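Long-range contacts in tail spike protein (Acinetobacter phage vB_AbaP_AS12, PDB 6EU4), which probably binds, and as in other tailspikes may cleave, the capsular polysaccharide of its Acinetobacter baumannii host during phage attachment: residues A38-Y43 with G59-V64; A25-L30 with L75-W80; P54-G59 with S90-G95. One frame throughout, in Å; residues are numbered along the deposited sequence.

Overall arrangement
All three contacts lie at the N-terminal end of an elongated trimer, next to its long parallel beta-helix. Interaction 1 pairs two neighbouring strands of a five-stranded sheet and carries the zinc site. Interaction 2, its centre about 8 Å from that of interaction 1, lays the 25-30 loop against the 76-82 hairpin at the edge of the same sheet; the Arg61 NH1 to Trp80 O hydrogen bond, 2.9 Å, links the two. Interaction 3, its centre about 11 Å from that of interaction 1, shares Gly59 with it and joins the approach to strand 59-63 to the 3-10 turn before helix 106-113. The Trp80 side chain is about 13 Å from the zinc ion. Interactions 2 and 3 do not touch.

Interaction 1: A38-Y43 with G59-V64; sequences AYVKGY and GHRIYV. With ZN (zinc ion), chain D.
The carbonyl oxygen Ala38 O is gripped twice by the neighbouring strand: it accepts the backbone N-H of Arg61 (N to O 2.8 Å), and the CA-H of His60 leans on it, CA to O 3.2 Å. This is the usual economy of an antiparallel beta pair. Ala38 with Arg61 and Val40 with Gly59 are the hydrogen-bonded pairs, each closed by a bond in both directions, and Tyr39 with His60 is the non-hydrogen-bonded pair between them. The two strands run inside a small sheet flanked by strands 19-21 and 80-82.

The pairing sorts the side chains onto two faces. On one, Val40 sets its CB against Gly59 O at 3.6 Å, while Arg61 extends beyond the strand pair; its NH1 and NH2 end at the backbone oxygens of Trp80 and Phe74. On the other, the Tyr39 and His60 rings meet edge-to-face, planes 67° apart and centroids separated by 5.0 Å. The CG of Tyr39 lies anti to the backbone N (chi1 -179°), which swings the ring so that CD1 stands over the centre of the imidazole, 3.6 Å from NE2.

That same NE2 binds the zinc ion at 2.0 Å; the metal leans toward CE1, so the modelled geometry is irregular. NE2 of His60 from each of the two other subunits binds it too, so a single metal ties all three chains together. Tyr39 stacks in addition on His60 of the second subunit, so each Tyr39 contacts His60 of its own chain and of a neighbouring one. The metal would be expected to polarise each imidazole and to fix its rotation. A water completes the four ligands, its oxygen 2.3 Å from the zinc and in the plane of the His60 ring.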
ATOM      1  N   ALA A  38     -25.513 -50.502   8.706  1.00 34.83           N
ATOM      2  CA  ALA A  38     -25.490 -50.832   7.294  1.00 36.91           C
ATOM      3  C   ALA A  38     -24.472 -49.954   6.576  1.00 35.71           C
ATOM      4  O   ALA A  38     -24.197 -48.826   6.993  1.00 34.09           O
ATOM      5  CB  ALA A  38     -26.870 -50.634   6.653  1.00 38.83           C
ATOM      6  N   TYR A  39     -23.921 -50.485   5.491  1.00 32.88           N
ATOM      7  CA  TYR A  39     -23.084 -49.731   4.568  1.00 34.36           C
ATOM      8  C   TYR A  39     -23.842 -49.578   3.258  1.00 31.35           C
ATOM      9  O   TYR A  39     -24.152 -50.577   2.605  1.00 32.84           O
ATOM     10  CB  TYR A  39     -21.745 -50.425   4.329  1.00 34.80           C
ATOM     11  CG  TYR A  39     -20.841 -49.647   3.400  1.00 33.77           C
ATOM     12  CD1 TYR A  39     -20.093 -48.577   3.871  1.00 34.50           C
ATOM     13  CD2 TYR A  39     -20.748 -49.970   2.054  1.00 34.00           C
ATOM     14  CE1 TYR A  39     -19.268 -47.848   3.023  1.00 36.47           C
ATOM     15  CE2 TYR A  39     -19.929 -49.261   1.206  1.00 34.52           C
ATOM     16  CZ  TYR A  39     -19.191 -48.201   1.692  1.00 36.60           C
ATOM     17  OH  TYR A  39     -18.381 -47.493   0.841  1.00 35.81           O
ATOM     18  N   VAL A  40     -24.136 -48.335   2.876  1.00 30.26           N
ATOM     19  CA  VAL A  40     -24.840 -48.049   1.632  1.00 31.30           C
ATOM     20  C   VAL A  40     -23.810 -47.764   0.544  1.00 29.14           C
ATOM     21  O   VAL A  40     -22.960 -46.878   0.697  1.00 28.16           O
ATOM     22  CB  VAL A  40     -25.810 -46.867   1.801  1.00 32.32           C
ATOM     23  CG1 VAL A  40     -26.525 -46.562   0.484  1.00 31.99           C
ATOM     24  CG2 VAL A  40     -26.837 -47.160   2.897  1.00 32.48           C
ATOM     25  N   LYS A  41     -23.896 -48.508  -0.564  1.00 29.67           N
ATOM     26  CA  LYS A  41     -22.900 -48.390  -1.626  1.00 29.12           C
ATOM     27  C   LYS A  41     -22.931 -47.003  -2.251  1.00 27.84           C
ATOM     28  O   LYS A  41     -21.888 -46.368  -2.449  1.00 27.01           O
ATOM     29  CB  LYS A  41     -23.140 -49.451  -2.697  1.00 30.16           C
ATOM     30  CG  LYS A  41     -23.052 -50.874  -2.222  1.00 32.50           C
ATOM     31  CD  LYS A  41     -23.273 -51.816  -3.398  1.00 35.81           C
ATOM     32  CE  LYS A  41     -23.441 -53.241  -2.977  1.00 40.93           C
ATOM     33  NZ  LYS A  41     -23.764 -54.113  -4.156  1.00 41.83           N
ATOM     34  N   GLY A  42     -24.123 -46.526  -2.587  1.00 27.96           N
ATOM     35  CA  GLY A  42     -24.280 -45.206  -3.164  1.00 27.41           C
ATOM     36  C   GLY A  42     -25.702 -44.749  -2.965  1.00 27.11           C
ATOM     37  O   GLY A  42     -26.595 -45.555  -2.694  1.00 28.25           O
ATOM     38  N   TYR A  43     -25.906 -43.433  -3.057  1.00 26.24           N
ATOM     39  CA  TYR A  43     -27.252 -42.904  -2.860  1.00 26.67           C
ATOM     40  C   TYR A  43     -28.193 -43.488  -3.902  1.00 27.66           C
ATOM     41  O   TYR A  43     -29.287 -43.983  -3.576  1.00 28.85           O
ATOM     42  CB  TYR A  43     -27.240 -41.367  -2.925  1.00 25.68           C
ATOM     43  CG  TYR A  43     -28.504 -40.727  -2.379  1.00 26.21           C
ATOM     44  CD1 TYR A  43     -29.665 -40.694  -3.132  1.00 26.99           C
ATOM     45  CD2 TYR A  43     -28.530 -40.163  -1.106  1.00 26.13           C
ATOM     46  CE1 TYR A  43     -30.823 -40.114  -2.647  1.00 27.70           C
ATOM     47  CE2 TYR A  43     -29.686 -39.576  -0.604  1.00 26.81           C
ATOM     48  CZ  TYR A  43     -30.837 -39.559  -1.385  1.00 27.60           C
ATOM     49  OH  TYR A  43     -31.994 -38.983  -0.924  1.00 28.47           O
ATOM     50  N   GLY A  59     -22.455 -44.483   2.299  1.00 30.39           N
ATOM     51  CA  GLY A  59     -21.803 -44.387   3.588  1.00 29.91           C
ATOM     52  C   GLY A  59     -22.509 -45.237   4.617  1.00 28.61           C
ATOM     53  O   GLY A  59     -23.549 -45.842   4.361  1.00 27.08           O
ATOM     54  N   HIS A  60     -21.912 -45.283   5.809  1.00 25.12           N
ATOM     55  CA  HIS A  60     -22.473 -46.080   6.892  1.00 27.91           C
ATOM     56  C   HIS A  60     -23.716 -45.407   7.455  1.00 27.48           C
ATOM     57  O   HIS A  60     -23.800 -44.174   7.530  1.00 25.37           O
ATOM     58  CB  HIS A  60     -21.449 -46.279   8.014  1.00 33.65           C
ATOM     59  CG  HIS A  60     -20.228 -47.039   7.600  1.00 40.49           C
ATOM     60  ND1 HIS A  60     -19.141 -46.429   7.013  1.00 43.11           N
ATOM     61  CD2 HIS A  60     -19.920 -48.355   7.686  1.00 43.83           C
ATOM     62  CE1 HIS A  60     -18.216 -47.336   6.755  1.00 44.04           C
ATOM     63  NE2 HIS A  60     -18.661 -48.512   7.158  1.00 45.20           N
ATOM     64  N   ARG A  61     -24.689 -46.227   7.839  1.00 27.89           N
ATOM     65  CA  ARG A  61     -25.877 -45.760   8.535  1.00 28.07           C
ATOM     66  C   ARG A  61     -26.158 -46.658   9.724  1.00 27.54           C
ATOM     67  O   ARG A  61     -25.832 -47.850   9.718  1.00 29.58           O
ATOM     68  CB  ARG A  61     -27.088 -45.717   7.607  1.00 30.91           C
ATOM     69  CG  ARG A  61     -26.908 -44.705   6.490  1.00 30.92           C
ATOM     70  CD  ARG A  61     -28.195 -44.303   5.832  1.00 30.86           C
ATOM     71  NE  ARG A  61     -27.955 -43.216   4.880  1.00 29.03           N
ATOM     72  CZ  ARG A  61     -28.460 -41.991   4.967  1.00 26.15           C
ATOM     73  NH1 ARG A  61     -29.258 -41.642   5.964  1.00 26.41           N
ATOM     74  NH2 ARG A  61     -28.167 -41.103   4.039  1.00 27.79           N
ATOM     75  N   ILE A  62     -26.759 -46.068  10.750  1.00 28.81           N
ATOM     76  CA  ILE A  62     -27.150 -46.789  11.955  1.00 29.50           C
ATOM     77  C   ILE A  62     -28.643 -46.606  12.151  1.00 29.64           C
ATOM     78  O   ILE A  62     -29.144 -45.475  12.138  1.00 30.79           O
ATOM     79  CB  ILE A  62     -26.379 -46.298  13.191  1.00 30.34           C
ATOM     80  CG1 ILE A  62     -24.873 -46.458  12.969  1.00 32.62           C
ATOM     81  CG2 ILE A  62     -26.835 -47.070  14.428  1.00 30.87           C
ATOM     82  CD1 ILE A  62     -24.010 -45.856  14.080  1.00 34.84           C
ATOM     83  N   TYR A  63     -29.347 -47.708  12.358  1.00 33.25           N
ATOM     84  CA  TYR A  63     -30.792 -47.657  12.517  1.00 34.27           C
ATOM     85  C   TYR A  63     -31.167 -47.148  13.906  1.00 34.43           C
ATOM     86  O   TYR A  63     -30.701 -47.676  14.918  1.00 35.93           O
ATOM     87  CB  TYR A  63     -31.389 -49.039  12.273  1.00 35.01           C
ATOM     88  CG  TYR A  63     -32.894 -49.039  12.312  1.00 37.36           C
ATOM     89  CD1 TYR A  63     -33.620 -48.240  11.441  1.00 37.33           C
ATOM     90  CD2 TYR A  63     -33.589 -49.830  13.221  1.00 40.59           C
ATOM     91  CE1 TYR A  63     -34.997 -48.227  11.468  1.00 39.10           C
ATOM     92  CE2 TYR A  63     -34.969 -49.825  13.254  1.00 41.36           C
ATOM     93  CZ  TYR A  63     -35.665 -49.021  12.372  1.00 40.75           C
ATOM     94  OH  TYR A  63     -37.031 -48.999  12.392  1.00 41.10           O
ATOM     95  N   VAL A  64     -31.986 -46.099  13.946  1.00 33.04           N
ATOM     96  CA  VAL A  64     -32.503 -45.527  15.189  1.00 33.65           C
ATOM     97  C   VAL A  64     -34.011 -45.766  15.190  1.00 36.16           C
ATOM     98  O   VAL A  64     -34.773 -44.991  14.599  1.00 35.39           O
ATOM     99  CB  VAL A  64     -32.174 -44.037  15.318  1.00 34.92           C
ATOM    100  CG1 VAL A  64     -32.725 -43.480  16.623  1.00 37.67           C
ATOM    101  CG2 VAL A  64     -30.674 -43.809  15.230  1.00 33.32           C
TER
HETATM  102 ZN    ZN D 801     -16.946 -49.531   6.884  1.00 34.65          ZN
HETATM  103  O   HOH W   1     -17.738 -51.625   7.201  1.00 19.58           O

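Interaction 2: A25-L30 with L75-W80; sequences ADLESL and LCINGW
Leu27 meets Trp80 with both of its methyl groups. CD2 sits over the face of the indole, a CH-pi contact 3.9 Å from the centroid of the five-membered ring and only 11° off its normal. CD1 turns instead to the root of the tryptophan, 3.8 Å from CB, and also touches Ile77 CG2. With CG anti to its carbonyl carbon (chi1 -66°), the leucine sends CD2 over the indole and CD1 into the angle between Trp80 CB and Ile77 CG2.

Glu28 comes next and meets Asn78 through CA and CB: Asn78 OD1 approaches CA at 3.3 Å and lies alongside CB, while the extended side chain carries its carboxylate away from the contact. Leu30 closes the segment by bringing CD2 obliquely to the rim of the indole near CZ2, on the same side as Leu27. This residue is poorly ordered, so the apparent tightness of that approach is doubtful.

Water 2 bridges the two segments on the polar side of the junction. It donates to Leu27 O and Leu30 O, both at 2.8 Å, and accepts the indole N-H, NE1 to water 3.1 Å, lying at the edge of the ring in its plane. Within 75-80, Ile77 and Trp80 exchange backbone hydrogen bonds in both directions around Asn78 and Gly79, the type I' turn of a two-residue beta hairpin.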
ATOM      1  N   ALA A  25     -32.742 -45.987  -1.260  1.00 33.69           N
ATOM      2  CA  ALA A  25     -34.128 -46.408  -1.462  1.00 35.54           C
ATOM      3  C   ALA A  25     -34.371 -47.813  -0.927  1.00 37.09           C
ATOM      4  O   ALA A  25     -35.518 -48.180  -0.632  1.00 38.83           O
ATOM      5  CB  ALA A  25     -34.489 -46.357  -2.944  1.00 39.22           C
ATOM      6  N   ASP A  26     -33.320 -48.617  -0.809  1.00 39.76           N
ATOM      7  CA  ASP A  26     -33.472 -49.968  -0.284  1.00 40.64           C
ATOM      8  C   ASP A  26     -33.590 -50.002   1.235  1.00 42.74           C
ATOM      9  O   ASP A  26     -33.931 -51.057   1.791  1.00 43.86           O
ATOM     10  CB  ASP A  26     -32.297 -50.826  -0.740  1.00 39.97           C
ATOM     11  CG  ASP A  26     -32.291 -51.049  -2.234  1.00 40.56           C
ATOM     12  OD1 ASP A  26     -33.383 -51.247  -2.814  1.00 41.32           O
ATOM     13  OD2 ASP A  26     -31.199 -51.015  -2.829  1.00 40.11           O
ATOM     14  N   LEU A  27     -33.331 -48.882   1.913  1.00 39.00           N
ATOM     15  CA  LEU A  27     -33.460 -48.845   3.366  1.00 43.39           C
ATOM     16  C   LEU A  27     -34.909 -49.034   3.807  1.00 49.47           C
ATOM     17  O   LEU A  27     -35.172 -49.748   4.781  1.00 53.11           O
ATOM     18  CB  LEU A  27     -32.898 -47.528   3.907  1.00 39.25           C
ATOM     19  CG  LEU A  27     -31.383 -47.329   3.744  1.00 38.16           C
ATOM     20  CD1 LEU A  27     -30.966 -45.916   4.131  1.00 37.14           C
ATOM     21  CD2 LEU A  27     -30.596 -48.343   4.565  1.00 39.17           C
ATOM     22  N   GLU A  28     -35.863 -48.423   3.096  1.00 54.85           N
ATOM     23  CA  GLU A  28     -37.265 -48.475   3.522  1.00 59.53           C
ATOM     24  C   GLU A  28     -37.742 -49.903   3.762  1.00 62.70           C
ATOM     25  O   GLU A  28     -38.552 -50.151   4.663  1.00 61.55           O
ATOM     26  CB  GLU A  28     -38.171 -47.804   2.486  1.00 62.53           C
ATOM     27  CG  GLU A  28     -39.634 -47.712   2.937  1.00 66.79           C
ATOM     28  CD  GLU A  28     -40.577 -47.258   1.839  1.00 69.93           C
ATOM     29  OE1 GLU A  28     -41.743 -46.933   2.161  1.00 71.92           O
ATOM     30  OE2 GLU A  28     -40.163 -47.235   0.657  1.00 69.97           O
ATOM     31  N   SER A  29     -37.263 -50.854   2.960  1.00 67.53           N
ATOM     32  CA  SER A  29     -37.708 -52.240   3.081  1.00 72.95           C
ATOM     33  C   SER A  29     -36.624 -53.108   3.708  1.00 73.92           C
ATOM     34  O   SER A  29     -36.323 -54.199   3.210  1.00 76.17           O
ATOM     35  CB  SER A  29     -38.102 -52.797   1.713  1.00 74.53           C
ATOM     36  OG  SER A  29     -36.961 -52.908   0.869  1.00 73.23           O
ATOM     37  N   LEU A  30     -36.043 -52.637   4.806  1.00 70.52           N
ATOM     38  CA  LEU A  30     -34.954 -53.329   5.487  1.00 69.35           C
ATOM     39  C   LEU A  30     -35.431 -53.689   6.893  1.00 69.93           C
ATOM     40  O   LEU A  30     -35.631 -52.800   7.726  1.00 69.89           O
ATOM     41  CB  LEU A  30     -33.712 -52.437   5.513  1.00 67.57           C
ATOM     42  CG  LEU A  30     -32.382 -52.999   6.023  1.00 67.24           C
ATOM     43  CD1 LEU A  30     -32.015 -54.268   5.299  1.00 67.88           C
ATOM     44  CD2 LEU A  30     -31.268 -51.965   5.854  1.00 63.92           C
ATOM     45  N   LEU A  75     -29.954 -36.997   6.302  1.00 25.93           N
ATOM     46  CA  LEU A  75     -29.360 -37.508   7.538  1.00 27.71           C
ATOM     47  C   LEU A  75     -30.152 -38.643   8.180  1.00 28.10           C
ATOM     48  O   LEU A  75     -29.574 -39.418   8.951  1.00 28.50           O
ATOM     49  CB  LEU A  75     -29.188 -36.384   8.560  1.00 28.39           C
ATOM     50  CG  LEU A  75     -28.141 -35.326   8.183  1.00 30.15           C
ATOM     51  CD1 LEU A  75     -27.978 -34.352   9.312  1.00 31.92           C
ATOM     52  CD2 LEU A  75     -26.788 -35.932   7.838  1.00 30.73           C
ATOM     53  N   CYS A  76     -31.446 -38.766   7.909  1.00 28.01           N
ATOM     54  CA  CYS A  76     -32.241 -39.818   8.534  1.00 29.86           C
ATOM     55  C   CYS A  76     -33.254 -40.322   7.515  1.00 29.38           C
ATOM     56  O   CYS A  76     -34.190 -39.602   7.159  1.00 27.93           O
ATOM     57  CB  CYS A  76     -32.931 -39.307   9.798  1.00 30.03           C
ATOM     58  SG  CYS A  76     -33.918 -40.578  10.636  1.00 31.61           S
ATOM     59  N   ILE A  77     -33.059 -41.547   7.043  1.00 27.83           N
ATOM     60  CA  ILE A  77     -33.885 -42.129   5.990  1.00 29.04           C
ATOM     61  C   ILE A  77     -34.549 -43.362   6.591  1.00 29.27           C
ATOM     62  O   ILE A  77     -33.907 -44.402   6.790  1.00 29.78           O
ATOM     63  CB  ILE A  77     -33.076 -42.456   4.730  1.00 28.17           C
ATOM     64  CG1 ILE A  77     -32.488 -41.146   4.159  1.00 28.71           C
ATOM     65  CG2 ILE A  77     -33.960 -43.182   3.698  1.00 31.55           C
ATOM     66  CD1 ILE A  77     -31.511 -41.314   2.979  1.00 28.25           C
ATOM     67  N   ASN A  78     -35.833 -43.227   6.917  1.00 30.24           N
ATOM     68  CA  ASN A  78     -36.606 -44.278   7.583  1.00 33.54           C
ATOM     69  C   ASN A  78     -35.895 -44.784   8.838  1.00 34.64           C
ATOM     70  O   ASN A  78     -35.849 -45.986   9.115  1.00 34.26           O
ATOM     71  CB  ASN A  78     -36.903 -45.432   6.623  1.00 35.89           C
ATOM     72  CG  ASN A  78     -37.476 -44.959   5.299  1.00 39.33           C
ATOM     73  OD1 ASN A  78     -36.908 -45.228   4.238  1.00 42.54           O
ATOM     74  ND2 ASN A  78     -38.591 -44.236   5.352  1.00 38.31           N
ATOM     75  N   GLY A  79     -35.347 -43.850   9.614  1.00 34.38           N
ATOM     76  CA  GLY A  79     -34.670 -44.178  10.849  1.00 32.87           C
ATOM     77  C   GLY A  79     -33.188 -44.456  10.709  1.00 32.75           C
ATOM     78  O   GLY A  79     -32.493 -44.532  11.729  1.00 32.67           O
ATOM     79  N   TRP A  80     -32.686 -44.618   9.486  1.00 29.53           N
ATOM     80  CA  TRP A  80     -31.280 -44.925   9.249  1.00 29.61           C
ATOM     81  C   TRP A  80     -30.491 -43.619   9.210  1.00 27.34           C
ATOM     82  O   TRP A  80     -30.612 -42.831   8.261  1.00 26.20           O
ATOM     83  CB  TRP A  80     -31.122 -45.718   7.955  1.00 29.65           C
ATOM     84  CG  TRP A  80     -31.649 -47.113   8.073  1.00 31.81           C
ATOM     85  CD1 TRP A  80     -32.916 -47.535   7.797  1.00 32.72           C
ATOM     86  CD2 TRP A  80     -30.924 -48.270   8.506  1.00 31.97           C
ATOM     87  NE1 TRP A  80     -33.025 -48.880   8.030  1.00 34.62           N
ATOM     88  CE2 TRP A  80     -31.815 -49.360   8.459  1.00 34.65           C
ATOM     89  CE3 TRP A  80     -29.609 -48.492   8.921  1.00 31.53           C
ATOM     90  CZ2 TRP A  80     -31.442 -50.650   8.833  1.00 36.12           C
ATOM     91  CZ3 TRP A  80     -29.233 -49.785   9.284  1.00 32.61           C
ATOM     92  CH2 TRP A  80     -30.148 -50.845   9.229  1.00 35.69           C
TER
HETATM   93  O   HOH W   2     -35.827 -50.060   7.527  1.00 46.29           O

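Interaction 3: P54-G59 with S90-G95; sequences PYVGGG and SPEHAG
Glu92 can be followed outward from its CB, which rests 3.8 Å from Gly57 CA. The next carbon, CG, packs against Val56 CG2 at 3.9 Å, the one place where two side chains meet across the contact. At chi2 the chain bends (88°), turning the carboxylate away from Val56: OE1 reaches the hydroxyl of Tyr125 and OE2 the amide ND2 of Asn122. The charged tip is thus held by Tyr125 of strand 124-127 and Asn122 of the turn before it, leaving the aliphatic part to the 54-59 segment.

The remaining contacts are made largely by backbone. Gly57 brings its CA to 3.6 Å from Glu92 O, a CA-H...O contact. Beyond it, the His93 ring presents an edge: CD2 lies 3.2 Å from Gly58 O, close to the ring plane. On another part of that rim, ND1 accepts the backbone N-H of Ser90, with N to ND1 3.0 Å and the nitrogen almost in the plane of the ring, which restrains rotation of the imidazole. Water 3 bridges the two segments, donating to Gly57 O at 2.6 Å and to His93 O at 2.9 Å.

His93 also packs on Asn86 of the second subunit. The short 3-10 turn at 91-94, which begins just after strand 88-89, has helix 106-113 on its other side, where Pro91 packs on Ile109 and Val112 and Ala94 on Pro108 and Val112. The glycine-rich 54-59 segment thus links strand 59-63, into which it leads directly, to a 3-10 turn that packs on that helix.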
ATOM      1  N   PRO A  54     -17.991 -44.499  -9.673  1.00 26.34           N
ATOM      2  CA  PRO A  54     -19.402 -44.749  -9.990  1.00 26.93           C
ATOM      3  C   PRO A  54     -20.328 -44.673  -8.780  1.00 28.15           C
ATOM      4  O   PRO A  54     -21.480 -44.246  -8.908  1.00 29.79           O
ATOM      5  CB  PRO A  54     -19.373 -46.162 -10.594  1.00 29.84           C
ATOM      6  CG  PRO A  54     -18.182 -46.806  -9.981  1.00 28.24           C
ATOM      7  CD  PRO A  54     -17.166 -45.704  -9.838  1.00 26.59           C
ATOM      8  N   TYR A  55     -19.851 -45.086  -7.608  1.00 27.80           N
ATOM      9  CA  TYR A  55     -20.676 -45.126  -6.406  1.00 27.10           C
ATOM     10  C   TYR A  55     -20.399 -43.865  -5.599  1.00 27.15           C
ATOM     11  O   TYR A  55     -19.267 -43.643  -5.164  1.00 30.80           O
ATOM     12  CB  TYR A  55     -20.383 -46.377  -5.575  1.00 27.76           C
ATOM     13  CG  TYR A  55     -20.851 -47.681  -6.187  1.00 29.04           C
ATOM     14  CD1 TYR A  55     -22.171 -48.085  -6.071  1.00 29.62           C
ATOM     15  CD2 TYR A  55     -19.970 -48.526  -6.852  1.00 28.96           C
ATOM     16  CE1 TYR A  55     -22.598 -49.275  -6.602  1.00 31.17           C
ATOM     17  CE2 TYR A  55     -20.400 -49.723  -7.392  1.00 30.95           C
ATOM     18  CZ  TYR A  55     -21.712 -50.093  -7.262  1.00 32.07           C
ATOM     19  OH  TYR A  55     -22.155 -51.285  -7.787  1.00 35.75           O
ATOM     20  N   VAL A  56     -21.417 -43.023  -5.427  1.00 26.31           N
ATOM     21  CA  VAL A  56     -21.252 -41.773  -4.686  1.00 25.38           C
ATOM     22  C   VAL A  56     -22.467 -41.573  -3.799  1.00 25.24           C
ATOM     23  O   VAL A  56     -23.559 -42.075  -4.079  1.00 22.89           O
ATOM     24  CB  VAL A  56     -21.048 -40.538  -5.599  1.00 26.98           C
ATOM     25  CG1 VAL A  56     -19.803 -40.695  -6.462  1.00 29.29           C
ATOM     26  CG2 VAL A  56     -22.287 -40.276  -6.471  1.00 25.44           C
ATOM     27  N   GLY A  57     -22.260 -40.851  -2.701  1.00 24.35           N
ATOM     28  CA  GLY A  57     -23.353 -40.473  -1.834  1.00 26.30           C
ATOM     29  C   GLY A  57     -23.823 -41.537  -0.870  1.00 25.20           C
ATOM     30  O   GLY A  57     -24.887 -41.365  -0.264  1.00 26.43           O
ATOM     31  N   GLY A  58     -23.081 -42.627  -0.705  1.00 26.71           N
ATOM     32  CA  GLY A  58     -23.415 -43.670   0.249  1.00 29.39           C
ATOM     33  C   GLY A  58     -22.818 -43.410   1.615  1.00 30.19           C
ATOM     34  O   GLY A  58     -22.668 -42.267   2.048  1.00 33.22           O
ATOM     35  N   GLY A  59     -22.455 -44.483   2.299  1.00 30.39           N
ATOM     36  CA  GLY A  59     -21.803 -44.387   3.588  1.00 29.91           C
ATOM     37  C   GLY A  59     -22.509 -45.237   4.617  1.00 28.61           C
ATOM     38  O   GLY A  59     -23.549 -45.842   4.361  1.00 27.08           O
ATOM     39  N   SER A  90     -21.086 -34.174   1.179  1.00 18.65           N
ATOM     40  CA  SER A  90     -21.218 -33.688  -0.182  1.00 18.64           C
ATOM     41  C   SER A  90     -22.696 -33.665  -0.575  1.00 18.81           C
ATOM     42  O   SER A  90     -23.492 -34.418  -0.017  1.00 18.69           O
ATOM     43  CB  SER A  90     -20.443 -34.586  -1.150  1.00 22.36           C
ATOM     44  OG  SER A  90     -19.060 -34.620  -0.813  1.00 22.37           O
ATOM     45  N   PRO A  91     -23.093 -32.818  -1.524  1.00 18.15           N
ATOM     46  CA  PRO A  91     -24.499 -32.832  -1.963  1.00 18.23           C
ATOM     47  C   PRO A  91     -24.993 -34.214  -2.384  1.00 19.48           C
ATOM     48  O   PRO A  91     -26.185 -34.511  -2.234  1.00 21.60           O
ATOM     49  CB  PRO A  91     -24.500 -31.836  -3.131  1.00 17.49           C
ATOM     50  CG  PRO A  91     -23.387 -30.901  -2.807  1.00 17.34           C
ATOM     51  CD  PRO A  91     -22.325 -31.747  -2.178  1.00 18.71           C
ATOM     52  N   GLU A  92     -24.096 -35.059  -2.897  1.00 20.79           N
ATOM     53  CA  GLU A  92     -24.430 -36.441  -3.241  1.00 19.75           C
ATOM     54  C   GLU A  92     -25.058 -37.193  -2.074  1.00 21.06           C
ATOM     55  O   GLU A  92     -25.915 -38.057  -2.286  1.00 22.80           O
ATOM     56  CB  GLU A  92     -23.171 -37.208  -3.698  1.00 20.49           C
ATOM     57  CG  GLU A  92     -22.480 -36.702  -4.934  1.00 23.66           C
ATOM     58  CD  GLU A  92     -21.435 -35.622  -4.620  1.00 22.67           C
ATOM     59  OE1 GLU A  92     -21.834 -34.490  -4.303  1.00 22.44           O
ATOM     60  OE2 GLU A  92     -20.225 -35.915  -4.693  1.00 24.35           O
ATOM     61  N   HIS A  93     -24.632 -36.901  -0.839  1.00 19.55           N
ATOM     62  CA  HIS A  93     -25.151 -37.618   0.324  1.00 20.90           C
ATOM     63  C   HIS A  93     -26.624 -37.326   0.570  1.00 21.19           C
ATOM     64  O   HIS A  93     -27.289 -38.098   1.271  1.00 21.54           O
ATOM     65  CB  HIS A  93     -24.335 -37.270   1.569  1.00 22.11           C
ATOM     66  CG  HIS A  93     -22.948 -37.834   1.547  1.00 23.49           C
ATOM     67  ND1 HIS A  93     -21.827 -37.059   1.342  1.00 23.26           N
ATOM     68  CD2 HIS A  93     -22.508 -39.108   1.677  1.00 25.85           C
ATOM     69  CE1 HIS A  93     -20.753 -37.831   1.363  1.00 26.18           C
ATOM     70  NE2 HIS A  93     -21.140 -39.080   1.559  1.00 24.48           N
ATOM     71  N   ALA A  94     -27.139 -36.240   0.008  1.00 20.94           N
ATOM     72  CA  ALA A  94     -28.541 -35.876   0.130  1.00 21.91           C
ATOM     73  C   ALA A  94     -29.311 -36.143  -1.156  1.00 23.64           C
ATOM     74  O   ALA A  94     -30.496 -35.802  -1.240  1.00 24.61           O
ATOM     75  CB  ALA A  94     -28.661 -34.401   0.521  1.00 20.76           C
ATOM     76  N   GLY A  95     -28.675 -36.749  -2.158  1.00 23.22           N
ATOM     77  CA  GLY A  95     -29.352 -37.109  -3.393  1.00 23.20           C
ATOM     78  C   GLY A  95     -29.026 -36.259  -4.604  1.00 22.84           C
ATOM     79  O   GLY A  95     -29.725 -36.376  -5.626  1.00 22.29           O
TER
HETATM   80  O   HOH W   3     -26.146 -40.715   1.965  1.00 26.06           O